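Local coordinates for protein endoglucanase (Clostridium thermocellum, PDB 2YIK) that probably hydrolyses internal beta-1,4-glucosidic bonds of cellulose, as a glycoside hydrolase of family 9, at residues L44-F49 and V440-N445; N229-K234 and L289-Q294; Y306-P311 and D345-A350; K416-A421 and R514-S519. All coordinates share one frame; numbering follows the deposited sequence.

The four contacts tie together parts of the helical family 9 catalytic domain, which has the (alpha/alpha)6-barrel architecture. Interaction 1 joins the N-terminal helix 40-47 to the loop after helix 416-428 and so encloses interactions 2 and 3, which follow each other in series. Interaction 4 alternates with it: segment 416-421 lies inside that stretch of chain and 514-519 beyond it. Interactions 2 and 3 have centres about 22 Å apart, whereas the centres of 1 and 3 lie about 40 Å apart on opposite sides of the chain's centre. Helix 499-516, which carries part of interaction 4, also packs against L44 of interaction 1. The contacts do not touch one another, and they join different helices and loops of the same domain.

Interaction 1: residues L44-F49 and V440-N445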
loop_
_atom_site.group_PDB
_atom_site.type_symbol
_atom_site.label_atom_id
_atom_site.label_comp_id
_atom_site.label_asym_id
_atom_site.label_seq_id
_atom_site.Cartn_x
_atom_site.Cartn_y
_atom_site.Cartn_z
ATOM N N LEU A 44 13.946 -4.775 -8.048
ATOM C CA LEU A 44 12.818 -3.913 -8.389
ATOM C C LEU A 44 11.910 -4.661 -9.359
ATOM O O LEU A 44 10.695 -4.747 -9.162
ATOM C CB LEU A 44 13.311 -2.615 -9.044
ATOM C CG LEU A 44 12.216 -1.700 -9.603
ATOM C CD1 LEU A 44 11.266 -1.307 -8.475
ATOM C CD2 LEU A 44 12.829 -0.455 -10.236
ATOM N N GLN A 45 12.510 -5.202 -10.416
ATOM C CA GLN A 45 11.757 -5.949 -11.412
ATOM C C GLN A 45 10.923 -7.039 -10.762
ATOM O O GLN A 45 9.706 -7.100 -10.947
ATOM C CB GLN A 45 12.708 -6.574 -12.433
ATOM C CG GLN A 45 12.063 -7.637 -13.300
ATOM C CD GLN A 45 13.071 -8.383 -14.167
ATOM O OE1 GLN A 45 14.168 -8.720 -13.714
ATOM N NE2 GLN A 45 12.695 -8.660 -15.411
ATOM N N TYR A 46 11.583 -7.901 -9.998
ATOM C CA TYR A 46 10.901 -8.994 -9.324
ATOM C C TYR A 46 9.836 -8.550 -8.321
ATOM O O TYR A 46 8.755 -9.137 -8.266
ATOM C CB TYR A 46 11.922 -9.889 -8.612
ATOM C CG TYR A 46 12.559 -10.943 -9.495
ATOM C CD1 TYR A 46 13.114 -10.607 -10.728
ATOM C CD2 TYR A 46 12.626 -12.274 -9.085
ATOM C CE1 TYR A 46 13.718 -11.565 -11.531
ATOM C CE2 TYR A 46 13.228 -13.246 -9.881
ATOM C CZ TYR A 46 13.773 -12.883 -11.103
ATOM O OH TYR A 46 14.386 -13.833 -11.891
ATOM N N SER A 47 10.131 -7.515 -7.538
ATOM C CA SER A 47 9.200 -7.045 -6.507
ATOM C C SER A 47 7.746 -6.848 -6.934
ATOM O O SER A 47 6.835 -7.152 -6.167
ATOM C CB SER A 47 9.714 -5.746 -5.855
ATOM O OG SER A 47 9.595 -4.626 -6.714
ATOM N N MET A 48 7.517 -6.351 -8.146
ATOM C CA MET A 48 6.149 -6.108 -8.594
ATOM C C MET A 48 5.354 -7.343 -8.975
ATOM O O MET A 48 4.121 -7.310 -8.978
ATOM C CB MET A 48 6.136 -5.102 -9.749
ATOM C CG MET A 48 6.483 -3.700 -9.290
ATOM S SD MET A 48 6.617 -2.459 -10.590
ATOM C CE MET A 48 8.285 -2.666 -11.063
ATOM N N PHE A 49 6.041 -8.436 -9.281
ATOM C CA PHE A 49 5.340 -9.651 -9.671
ATOM C C PHE A 49 4.432 -10.227 -8.603
ATOM O O PHE A 49 3.546 -11.018 -8.914
ATOM C CB PHE A 49 6.337 -10.700 -10.157
ATOM C CG PHE A 49 6.783 -10.466 -11.561
ATOM C CD1 PHE A 49 6.067 -10.996 -12.633
ATOM C CD2 PHE A 49 7.877 -9.654 -11.820
ATOM C CE1 PHE A 49 6.438 -10.706 -13.947
ATOM C CE2 PHE A 49 8.254 -9.360 -13.117
ATOM C CZ PHE A 49 7.536 -9.888 -14.187
ATOM N N VAL A 440 11.102 -14.379 -2.542
ATOM C CA VAL A 440 11.029 -15.648 -3.255
ATOM C C VAL A 440 11.301 -15.579 -4.759
ATOM O O VAL A 440 10.915 -14.627 -5.441
ATOM C CB VAL A 440 9.692 -16.427 -2.942
ATOM C CG1 VAL A 440 8.750 -15.575 -2.126
ATOM C CG2 VAL A 440 9.049 -16.928 -4.213
ATOM N N GLY A 441 12.017 -16.593 -5.248
ATOM C CA GLY A 441 12.352 -16.695 -6.661
ATOM C C GLY A 441 13.514 -15.846 -7.145
ATOM O O GLY A 441 13.954 -15.977 -8.281
ATOM N N TYR A 442 14.028 -14.984 -6.277
ATOM C CA TYR A 442 15.123 -14.091 -6.635
ATOM C C TYR A 442 16.463 -14.785 -6.828
ATOM O O TYR A 442 17.262 -14.387 -7.681
ATOM C CB TYR A 442 15.286 -13.020 -5.553
ATOM C CG TYR A 442 16.348 -11.977 -5.844
ATOM C CD1 TYR A 442 16.072 -10.887 -6.667
ATOM C CD2 TYR A 442 17.622 -12.067 -5.278
ATOM C CE1 TYR A 442 17.029 -9.909 -6.918
ATOM C CE2 TYR A 442 18.594 -11.093 -5.524
ATOM C CZ TYR A 442 18.285 -10.016 -6.342
ATOM O OH TYR A 442 19.217 -9.032 -6.569
ATOM N N SER A 443 16.706 -15.825 -6.040
ATOM C CA SER A 443 17.983 -16.515 -6.093
ATOM C C SER A 443 17.815 -17.982 -5.709
ATOM O O SER A 443 16.747 -18.383 -5.244
ATOM C CB SER A 443 18.934 -15.813 -5.121
ATOM O OG SER A 443 20.265 -16.271 -5.268
ATOM N N SER A 444 18.858 -18.789 -5.898
ATOM C CA SER A 444 18.757 -20.200 -5.541
ATOM C C SER A 444 18.603 -20.350 -4.032
ATOM O O SER A 444 18.067 -21.352 -3.559
ATOM C CB SER A 444 19.987 -20.988 -6.021
ATOM O OG SER A 444 21.201 -20.391 -5.590
ATOM N N ASN A 445 19.060 -19.355 -3.274
ATOM C CA ASN A 445 18.947 -19.421 -1.820
ATOM C C ASN A 445 17.735 -18.683 -1.243
ATOM O O ASN A 445 17.715 -18.369 -0.056
ATOM C CB ASN A 445 20.227 -18.896 -1.154
ATOM C CG ASN A 445 20.530 -17.457 -1.519
ATOM O OD1 ASN A 445 21.009 -16.680 -0.684
ATOM N ND2 ASN A 445 20.267 -17.095 -2.772
HETATM O O HOH W 1 15.869 -16.025 -10.387
#
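Y46 is the residue of helix 40-47 that meets G441 and Y442 of the loop. Before it, L44 packs its branched chain on V506 and C509 of helix 499-516. Q45 places OE1 at the edge of the Y46 ring, in its plane, while the same oxygen accepts a hydrogen bond from the backbone of D524. Y46 itself turns the edge of its ring to the loop, with CE2 only 3.2 Å from G441 O. Its face receives the edge of Y442 in a T-shaped pair, the planes at 80° and the centroids 6.0 Å apart. Y442 has CG anti to the backbone N (chi1 -177°), which carries CD1 to within 4.4 Å of Y46 CD2. Glycine suits position 441, where phi is 80° and the backbone runs close to the Y46 ring. Next, S47 returns its hydroxyl to L44 O at 2.7 Å, while M48 and F49 touch H153. No direct hydrogen bond crosses the contact. A water instead donates to Y46 OH at 3.0 Å and to G441 O at 2.8 Å. Y46 OH also bonds D524 and Y442 OH bonds N39 O, so tyrosine serves both positions: the rings pack through their C-H edges and faces, Y442 also with K42 in a cation-pi contact, while both hydroxyls remain hydrogen-bonded.

Interaction 2: residues N229-K234 and L289-Q294; sequences NYMNFK and LYLATQ
A292 and M231 bury the most surface here, with Y230, the residue before M231, meeting the same alanine obliquely. The CB of A292 lies 3.5 Å from Y230 CD2 and 3.9 Å from M231 SD. The sulfur comes closer still to the backbone, 3.6 Å from A292 CA, a distance that a small residue permits. M231 bends at chi2 and chi3 (-56° and -71°), folding its flexible, unbranched chain so that CE ends 4.1 Å from L291 CG; the two side chains cross at about a right angle. Helices 216-233 and 279-293 run roughly parallel here, with segment axes 9.9 Å apart at 36°. Helix 238-257 comes between them in sequence, as expected in the (alpha/alpha)6 barrel of family 9, where chain reversals bring like-directed helices side by side. Y139 of helix 124-140 touches both M231 and L291 and continues this apolar layer, to which the branched L291 is suited. The Y230 ring has K234 CB over one face, offset toward its rim. A flat tyrosine suits this place because its ring can lie along the alanine, from CD2 at the methyl to CE2, which is 3.6 Å from A292 O.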
loop_
_atom_site.group_PDB
_atom_site.type_symbol
_atom_site.label_atom_id
_atom_site.label_comp_id
_atom_site.label_asym_id
_atom_site.label_seq_id
_atom_site.Cartn_x
_atom_site.Cartn_y
_atom_site.Cartn_z
ATOM N N ASN A 229 -2.210 8.889 -7.787
ATOM C CA ASN A 229 -2.415 8.397 -9.147
ATOM C C ASN A 229 -2.411 9.597 -10.093
ATOM O O ASN A 229 -1.848 9.540 -11.190
ATOM C CB ASN A 229 -3.747 7.645 -9.256
ATOM C CG ASN A 229 -3.717 6.550 -10.310
ATOM O OD1 ASN A 229 -4.711 6.306 -11.004
ATOM N ND2 ASN A 229 -2.584 5.873 -10.427
ATOM N N TYR A 230 -3.046 10.685 -9.665
ATOM C CA TYR A 230 -3.070 11.894 -10.468
ATOM C C TYR A 230 -1.630 12.358 -10.661
ATOM O O TYR A 230 -1.201 12.630 -11.786
ATOM C CB TYR A 230 -3.873 12.999 -9.776
ATOM C CG TYR A 230 -3.550 14.379 -10.303
ATOM C CD1 TYR A 230 -4.132 14.863 -11.475
ATOM C CD2 TYR A 230 -2.610 15.180 -9.657
ATOM C CE1 TYR A 230 -3.781 16.124 -11.990
ATOM C CE2 TYR A 230 -2.251 16.428 -10.162
ATOM C CZ TYR A 230 -2.840 16.893 -11.323
ATOM O OH TYR A 230 -2.488 18.137 -11.790
ATOM N N MET A 231 -0.882 12.443 -9.562
ATOM C CA MET A 231 0.507 12.890 -9.616
ATOM C C MET A 231 1.348 12.044 -10.567
ATOM O O MET A 231 2.225 12.561 -11.256
ATOM C CB MET A 231 1.152 12.858 -8.222
ATOM C CG MET A 231 0.627 13.883 -7.223
ATOM S SD MET A 231 0.713 15.603 -7.770
ATOM C CE MET A 231 2.466 15.932 -7.723
ATOM N N ASN A 232 1.072 10.744 -10.604
ATOM C CA ASN A 232 1.812 9.818 -11.457
ATOM C C ASN A 232 1.406 9.844 -12.932
ATOM O O ASN A 232 2.211 9.512 -13.800
ATOM C CB ASN A 232 1.667 8.386 -10.914
ATOM C CG ASN A 232 2.531 8.127 -9.684
ATOM O OD1 ASN A 232 2.188 7.304 -8.838
ATOM N ND2 ASN A 232 3.661 8.815 -9.592
ATOM N N PHE A 233 0.172 10.250 -13.221
ATOM C CA PHE A 233 -0.306 10.266 -14.602
ATOM C C PHE A 233 -0.629 11.619 -15.231
ATOM O O PHE A 233 -0.957 11.680 -16.416
ATOM C CB PHE A 233 -1.545 9.380 -14.722
ATOM C CG PHE A 233 -1.256 7.915 -14.597
ATOM C CD1 PHE A 233 -0.741 7.198 -15.674
ATOM C CD2 PHE A 233 -1.469 7.255 -13.390
ATOM C CE1 PHE A 233 -0.439 5.835 -15.551
ATOM C CE2 PHE A 233 -1.173 5.897 -13.254
ATOM C CZ PHE A 233 -0.657 5.184 -14.335
ATOM N N LYS A 234 -0.525 12.700 -14.465
ATOM C CA LYS A 234 -0.869 14.021 -14.990
ATOM C C LYS A 234 -0.175 14.486 -16.264
ATOM O O LYS A 234 -0.716 15.325 -16.986
ATOM C CB LYS A 234 -0.682 15.091 -13.914
ATOM C CG LYS A 234 0.740 15.255 -13.402
ATOM C CD LYS A 234 0.750 16.274 -12.282
ATOM C CE LYS A 234 2.028 16.214 -11.467
ATOM N NZ LYS A 234 3.034 17.202 -11.925
ATOM N N LEU A 289 -3.206 15.860 -1.694
ATOM C CA LEU A 289 -4.139 16.696 -2.431
ATOM C C LEU A 289 -3.612 18.124 -2.564
ATOM O O LEU A 289 -3.898 18.798 -3.553
ATOM C CB LEU A 289 -5.517 16.684 -1.763
ATOM C CG LEU A 289 -6.335 15.434 -2.116
ATOM C CD1 LEU A 289 -7.493 15.271 -1.158
ATOM C CD2 LEU A 289 -6.828 15.534 -3.559
ATOM N N TYR A 290 -2.835 18.588 -1.585
ATOM C CA TYR A 290 -2.290 19.937 -1.692
ATOM C C TYR A 290 -1.214 19.890 -2.766
ATOM O O TYR A 290 -1.105 20.796 -3.591
ATOM C CB TYR A 290 -1.667 20.422 -0.382
ATOM C CG TYR A 290 -1.066 21.810 -0.516
ATOM C CD1 TYR A 290 -1.870 22.954 -0.480
ATOM C CD2 TYR A 290 0.301 21.978 -0.753
ATOM C CE1 TYR A 290 -1.326 24.231 -0.681
ATOM C CE2 TYR A 290 0.851 23.242 -0.954
ATOM C CZ TYR A 290 0.035 24.362 -0.916
ATOM O OH TYR A 290 0.595 25.605 -1.107
ATOM N N LEU A 291 -0.432 18.813 -2.758
ATOM C CA LEU A 291 0.633 18.629 -3.735
ATOM C C LEU A 291 0.033 18.620 -5.145
ATOM O O LEU A 291 0.606 19.176 -6.081
ATOM C CB LEU A 291 1.363 17.309 -3.447
ATOM C CG LEU A 291 2.835 17.135 -3.838
ATOM C CD1 LEU A 291 3.654 18.323 -3.356
ATOM C CD2 LEU A 291 3.371 15.834 -3.226
ATOM N N ALA A 292 -1.138 18.008 -5.279
ATOM C CA ALA A 292 -1.813 17.907 -6.565
ATOM C C ALA A 292 -2.539 19.161 -7.028
ATOM O O ALA A 292 -2.598 19.452 -8.221
ATOM C CB ALA A 292 -2.802 16.733 -6.538
ATOM N N THR A 293 -3.075 19.923 -6.083
ATOM C CA THR A 293 -3.881 21.111 -6.431
ATOM C C THR A 293 -3.433 22.521 -6.044
ATOM O O THR A 293 -3.844 23.506 -6.679
ATOM C CB THR A 293 -5.329 20.999 -5.813
ATOM O OG1 THR A 293 -5.242 20.935 -4.372
ATOM C CG2 THR A 293 -6.050 19.757 -6.312
ATOM N N GLN A 294 -2.542 22.587 -5.058
ATOM C CA GLN A 294 -2.054 23.804 -4.373
ATOM C C GLN A 294 -3.218 24.646 -3.780
ATOM O O GLN A 294 -3.095 25.851 -3.514
ATOM C CB GLN A 294 -1.007 24.625 -5.220
ATOM C CG GLN A 294 0.239 23.763 -5.536
ATOM C CD GLN A 294 0.219 23.270 -6.967
ATOM O OE1 GLN A 294 0.718 23.950 -7.877
ATOM N NE2 GLN A 294 -0.406 22.110 -7.193
#

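Interaction 3: residues Y306-P311 and D345-A350; sequences YDYYAP and DRYKRA
The Y347 ring has Y306 CD2 over one face and Y306 O at its edge, in plane. The two rings meet obliquely at 52°, with CD2 of Y306 3.7 Å from CE1 of Y347. Over the centre of the Y306 ring sits Y308 N, and Y306 CE2 lies in plane at the edge of the Y308 ring. The loop that presents these groups makes a type I beta turn from D307 to A310. An Asx turn overlaps it, D307 OD1 accepting from Y309 N, a job its short carboxylate side chain suits. Y347 comes from helix 342-350, whose E344 binds calcium, and its ring also meets F303 edge-to-face. With CG anti to the backbone N (chi1 170°), Y347 reaches across to the loop with its long side chain. Tyrosine fits this buried place because its hydroxyl still finds partners: it hydrogen-bonds K353 NZ and donates to Y306 O at 2.6 Å, meeting that oxygen 42° above the carbonyl plane. Y308 CB rests 3.3 Å from the same OH.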
loop_
_atom_site.group_PDB
_atom_site.type_symbol
_atom_site.label_atom_id
_atom_site.label_comp_id
_atom_site.label_asym_id
_atom_site.label_seq_id
_atom_site.Cartn_x
_atom_site.Cartn_y
_atom_site.Cartn_z
ATOM N N TYR A 306 -2.364 17.153 11.873
ATOM C CA TYR A 306 -1.005 16.622 11.864
ATOM C C TYR A 306 -0.353 16.533 13.247
ATOM O O TYR A 306 -0.202 17.538 13.944
ATOM C CB TYR A 306 -0.118 17.457 10.931
ATOM C CG TYR A 306 1.333 17.003 10.850
ATOM C CD1 TYR A 306 1.658 15.651 10.694
ATOM C CD2 TYR A 306 2.381 17.929 10.886
ATOM C CE1 TYR A 306 2.992 15.233 10.577
ATOM C CE2 TYR A 306 3.722 17.521 10.768
ATOM C CZ TYR A 306 4.017 16.170 10.615
ATOM O OH TYR A 306 5.330 15.743 10.521
ATOM N N ASP A 307 0.028 15.318 13.631
ATOM C CA ASP A 307 0.683 15.062 14.913
ATOM C C ASP A 307 2.188 15.091 14.640
ATOM O O ASP A 307 2.774 14.100 14.206
ATOM C CB ASP A 307 0.256 13.683 15.450
ATOM C CG ASP A 307 0.828 13.377 16.837
ATOM O OD1 ASP A 307 1.669 14.162 17.332
ATOM O OD2 ASP A 307 0.439 12.343 17.425
ATOM N N TYR A 308 2.799 16.244 14.884
ATOM C CA TYR A 308 4.229 16.448 14.656
ATOM C C TYR A 308 5.083 15.489 15.476
ATOM O O TYR A 308 6.226 15.212 15.124
ATOM C CB TYR A 308 4.588 17.896 15.014
ATOM C CG TYR A 308 6.008 18.326 14.717
ATOM C CD1 TYR A 308 6.412 18.638 13.418
ATOM C CD2 TYR A 308 6.939 18.469 15.749
ATOM C CE1 TYR A 308 7.704 19.091 13.157
ATOM C CE2 TYR A 308 8.228 18.915 15.498
ATOM C CZ TYR A 308 8.603 19.227 14.201
ATOM O OH TYR A 308 9.870 19.693 13.948
ATOM N N TYR A 309 4.517 14.985 16.567
ATOM C CA TYR A 309 5.234 14.080 17.461
ATOM C C TYR A 309 5.158 12.605 17.077
ATOM O O TYR A 309 5.901 11.789 17.608
ATOM C CB TYR A 309 4.716 14.263 18.897
ATOM C CG TYR A 309 4.722 15.713 19.330
ATOM C CD1 TYR A 309 5.895 16.470 19.264
ATOM C CD2 TYR A 309 3.542 16.355 19.728
ATOM C CE1 TYR A 309 5.901 17.841 19.578
ATOM C CE2 TYR A 309 3.533 17.725 20.041
ATOM C CZ TYR A 309 4.715 18.463 19.960
ATOM O OH TYR A 309 4.702 19.820 20.236
ATOM N N ALA A 310 4.287 12.272 16.130
ATOM C CA ALA A 310 4.094 10.883 15.721
ATOM C C ALA A 310 5.119 10.213 14.791
ATOM O O ALA A 310 5.516 9.073 15.028
ATOM C CB ALA A 310 2.693 10.718 15.129
ATOM N N PRO A 311 5.570 10.904 13.732
ATOM C CA PRO A 311 6.530 10.251 12.839
ATOM C C PRO A 311 7.648 9.368 13.396
ATOM O O PRO A 311 7.814 8.237 12.961
ATOM C CB PRO A 311 7.080 11.414 12.016
ATOM C CG PRO A 311 5.900 12.325 11.901
ATOM C CD PRO A 311 5.352 12.308 13.326
ATOM N N ASP A 345 4.681 28.466 10.839
ATOM C CA ASP A 345 3.871 29.276 11.732
ATOM C C ASP A 345 2.383 29.009 11.564
ATOM O O ASP A 345 1.628 29.100 12.531
ATOM C CB ASP A 345 4.189 30.760 11.538
ATOM C CG ASP A 345 5.588 31.108 11.998
ATOM O OD1 ASP A 345 6.171 30.307 12.767
ATOM O OD2 ASP A 345 6.105 32.179 11.604
ATOM N N ARG A 346 1.962 28.681 10.346
ATOM C CA ARG A 346 0.559 28.361 10.092
ATOM C C ARG A 346 0.248 27.040 10.794
ATOM O O ARG A 346 -0.817 26.872 11.401
ATOM C CB ARG A 346 0.290 28.224 8.587
ATOM C CG ARG A 346 0.009 29.547 7.857
ATOM C CD ARG A 346 -0.061 29.343 6.340
ATOM N NE ARG A 346 -1.150 28.455 5.923
ATOM C CZ ARG A 346 -1.269 27.936 4.701
ATOM N NH1 ARG A 346 -0.365 28.213 3.771
ATOM N NH2 ARG A 346 -2.290 27.136 4.406
ATOM N N TYR A 347 1.183 26.098 10.715
ATOM C CA TYR A 347 0.976 24.812 11.366
ATOM C C TYR A 347 0.884 24.968 12.889
ATOM O O TYR A 347 0.041 24.342 13.534
ATOM C CB TYR A 347 2.092 23.827 11.011
ATOM C CG TYR A 347 2.021 22.575 11.859
ATOM C CD1 TYR A 347 0.880 21.772 11.856
ATOM C CD2 TYR A 347 3.058 22.245 12.734
ATOM C CE1 TYR A 347 0.767 20.675 12.709
ATOM C CE2 TYR A 347 2.957 21.151 13.592
ATOM C CZ TYR A 347 1.806 20.373 13.576
ATOM O OH TYR A 347 1.698 19.308 14.436
ATOM N N LYS A 348 1.746 25.799 13.467
ATOM C CA LYS A 348 1.707 26.014 14.911
ATOM C C LYS A 348 0.359 26.600 15.325
ATOM O O LYS A 348 -0.233 26.170 16.318
ATOM C CB LYS A 348 2.834 26.944 15.348
ATOM C CG LYS A 348 4.211 26.325 15.238
ATOM C CD LYS A 348 5.282 27.319 15.642
ATOM C CE LYS A 348 6.297 27.504 14.537
ATOM N NZ LYS A 348 7.429 28.375 14.929
ATOM N N ARG A 349 -0.127 27.575 14.561
ATOM C CA ARG A 349 -1.415 28.194 14.864
ATOM C C ARG A 349 -2.532 27.164 14.758
ATOM O O ARG A 349 -3.440 27.135 15.583
ATOM C CB ARG A 349 -1.698 29.368 13.906
ATOM C CG ARG A 349 -1.079 30.705 14.332
ATOM C CD ARG A 349 -1.593 31.871 13.471
ATOM N NE ARG A 349 -1.047 31.838 12.114
ATOM C CZ ARG A 349 0.162 32.287 11.780
ATOM N NH1 ARG A 349 0.952 32.839 12.698
ATOM N NH2 ARG A 349 0.573 32.205 10.523
ATOM N N ALA A 350 -2.445 26.304 13.749
ATOM C CA ALA A 350 -3.456 25.277 13.503
ATOM C C ALA A 350 -3.522 24.147 14.532
ATOM O O ALA A 350 -4.592 23.607 14.792
ATOM C CB ALA A 350 -3.243 24.682 12.112
#

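Interaction 4: residues K416-A421 and R514-S519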
loop_
_atom_site.group_PDB
_atom_site.type_symbol
_atom_site.label_atom_id
_atom_site.label_comp_id
_atom_site.label_asym_id
_atom_site.label_seq_id
_atom_site.Cartn_x
_atom_site.Cartn_y
_atom_site.Cartn_z
ATOM N N LYS A 416 24.426 8.382 5.271
ATOM C CA LYS A 416 24.428 7.277 6.218
ATOM C C LYS A 416 23.041 6.604 6.185
ATOM O O LYS A 416 22.927 5.414 6.471
ATOM C CB LYS A 416 24.750 7.785 7.638
ATOM C CG LYS A 416 23.776 8.835 8.178
ATOM C CD LYS A 416 24.171 9.284 9.587
ATOM C CE LYS A 416 23.221 10.378 10.062
ATOM N NZ LYS A 416 23.583 10.903 11.409
ATOM N N TYR A 417 21.981 7.343 5.848
ATOM C CA TYR A 417 20.646 6.721 5.805
ATOM C C TYR A 417 20.547 5.710 4.660
ATOM O O TYR A 417 20.218 4.544 4.881
ATOM C CB TYR A 417 19.532 7.775 5.681
ATOM C CG TYR A 417 19.465 8.705 6.875
ATOM C CD1 TYR A 417 19.724 8.234 8.167
ATOM C CD2 TYR A 417 19.166 10.058 6.716
ATOM C CE1 TYR A 417 19.693 9.084 9.264
ATOM C CE2 TYR A 417 19.131 10.919 7.813
ATOM C CZ TYR A 417 19.398 10.429 9.081
ATOM O OH TYR A 417 19.389 11.289 10.162
ATOM N N ALA A 418 20.839 6.157 3.442
ATOM C CA ALA A 418 20.804 5.274 2.283
ATOM C C ALA A 418 21.797 4.123 2.459
ATOM O O ALA A 418 21.501 2.982 2.111
ATOM C CB ALA A 418 21.133 6.056 1.020
ATOM N N ASN A 419 22.981 4.426 2.990
ATOM C CA ASN A 419 23.989 3.394 3.209
ATOM C C ASN A 419 23.418 2.355 4.162
ATOM O O ASN A 419 23.616 1.154 3.972
ATOM C CB ASN A 419 25.276 3.991 3.791
ATOM C CG ASN A 419 25.941 4.970 2.842
ATOM O OD1 ASN A 419 25.776 4.875 1.628
ATOM N ND2 ASN A 419 26.706 5.910 3.390
ATOM N N TRP A 420 22.706 2.822 5.186
ATOM C CA TRP A 420 22.090 1.918 6.147
ATOM C C TRP A 420 21.012 1.086 5.450
ATOM O O TRP A 420 20.922 -0.132 5.647
ATOM C CB TRP A 420 21.447 2.703 7.285
ATOM C CG TRP A 420 20.571 1.849 8.149
ATOM C CD1 TRP A 420 20.971 0.997 9.134
ATOM C CD2 TRP A 420 19.143 1.734 8.070
ATOM N NE1 TRP A 420 19.880 0.356 9.678
ATOM C CE2 TRP A 420 18.748 0.790 9.045
ATOM C CE3 TRP A 420 18.162 2.336 7.273
ATOM C CZ2 TRP A 420 17.405 0.433 9.241
ATOM C CZ3 TRP A 420 16.830 1.982 7.468
ATOM C CH2 TRP A 420 16.465 1.038 8.447
ATOM N N ALA A 421 20.183 1.754 4.650
ATOM C CA ALA A 421 19.108 1.076 3.924
ATOM C C ALA A 421 19.694 -0.061 3.088
ATOM O O ALA A 421 19.149 -1.163 3.046
ATOM C CB ALA A 421 18.372 2.065 3.021
ATOM N N ARG A 514 18.766 3.861 -7.519
ATOM C CA ARG A 514 19.042 5.261 -7.782
ATOM C C ARG A 514 20.428 5.690 -7.310
ATOM O O ARG A 514 21.157 6.359 -8.039
ATOM C CB ARG A 514 17.993 6.133 -7.096
ATOM C CG ARG A 514 18.169 7.630 -7.331
ATOM C CD ARG A 514 17.070 8.428 -6.641
ATOM N NE ARG A 514 17.073 9.834 -7.028
ATOM C CZ ARG A 514 16.228 10.380 -7.901
ATOM N NH1 ARG A 514 15.299 9.644 -8.483
ATOM N NH2 ARG A 514 16.324 11.668 -8.200
ATOM N N PHE A 515 20.791 5.300 -6.092
ATOM C CA PHE A 515 22.078 5.696 -5.526
ATOM C C PHE A 515 23.204 4.675 -5.663
ATOM O O PHE A 515 24.369 5.049 -5.629
ATOM C CB PHE A 515 21.928 6.022 -4.030
ATOM C CG PHE A 515 20.930 7.108 -3.727
ATOM C CD1 PHE A 515 21.053 8.369 -4.300
ATOM C CD2 PHE A 515 19.882 6.878 -2.838
ATOM C CE1 PHE A 515 20.152 9.386 -3.992
ATOM C CE2 PHE A 515 18.974 7.888 -2.522
ATOM C CZ PHE A 515 19.112 9.146 -3.102
ATOM N N PHE A 516 22.860 3.399 -5.819
ATOM C CA PHE A 516 23.871 2.346 -5.890
ATOM C C PHE A 516 23.896 1.459 -7.136
ATOM O O PHE A 516 24.700 0.530 -7.207
ATOM C CB PHE A 516 23.744 1.439 -4.657
ATOM C CG PHE A 516 23.761 2.183 -3.346
ATOM C CD1 PHE A 516 24.896 2.883 -2.945
ATOM C CD2 PHE A 516 22.635 2.205 -2.529
ATOM C CE1 PHE A 516 24.917 3.598 -1.751
ATOM C CE2 PHE A 516 22.640 2.914 -1.332
ATOM C CZ PHE A 516 23.783 3.615 -0.939
ATOM N N GLY A 517 23.042 1.724 -8.120
ATOM C CA GLY A 517 23.045 0.884 -9.308
ATOM C C GLY A 517 24.278 1.022 -10.193
ATOM O O GLY A 517 24.763 2.142 -10.377
ATOM N N ASP A 518 24.808 -0.103 -10.704
ATOM C CA ASP A 518 25.966 -0.086 -11.628
ATOM C C ASP A 518 25.469 -0.621 -12.939
ATOM O O ASP A 518 24.287 -0.920 -13.122
ATOM C CB ASP A 518 27.117 -1.081 -11.361
ATOM C CG ASP A 518 27.324 -1.426 -9.936
ATOM O OD1 ASP A 518 27.882 -0.588 -9.205
ATOM O OD2 ASP A 518 26.971 -2.564 -9.558
ATOM N N SER A 519 26.435 -0.823 -13.825
ATOM C CA SER A 519 26.170 -1.390 -15.129
ATOM C C SER A 519 26.085 -2.897 -14.890
ATOM O O SER A 519 25.574 -3.643 -15.723
ATOM C CB SER A 519 27.324 -1.067 -16.079
ATOM O OG SER A 519 28.572 -1.441 -15.506
#
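A418 and the two phenylalanines F515 and F516 form the more buried side of this contact. The methyl CB of A418 lies 4.1 Å from F515 CD2 and equally far from F516 CZ; alanine suits the spot because its small side chain lets the C-terminal end of helix 499-516 come close to the first turns of helix 416-428. F516 CG is anti to its carbonyl carbon (chi1 -53°), and this turns the edge of the ring toward helix 416-428, where CE2 lies 3.6 Å from A418 O near the ring plane. One face of F516 is covered over its centre by F515 CB. F515 in turn packs on L404 of helix 392-408 and on P414, and also touches D412. On the solvent side, the close approach is polar: exposed N419 places OD1 3.5 Å from F516 CZ, again at the ring edge, with amide and ring planes 44° apart. Oxygens at the weakly positive C-H rim of a ring are probably favourable, but no hydrogen bond joins the two segments. Just beyond F516 the chain leaves helical geometry at G517. Such packing of the C-terminal end of helix 499-516 against the first turns of helix 416-428 is plain helix-to-helix contact within the (alpha/alpha)6 barrel of family 9.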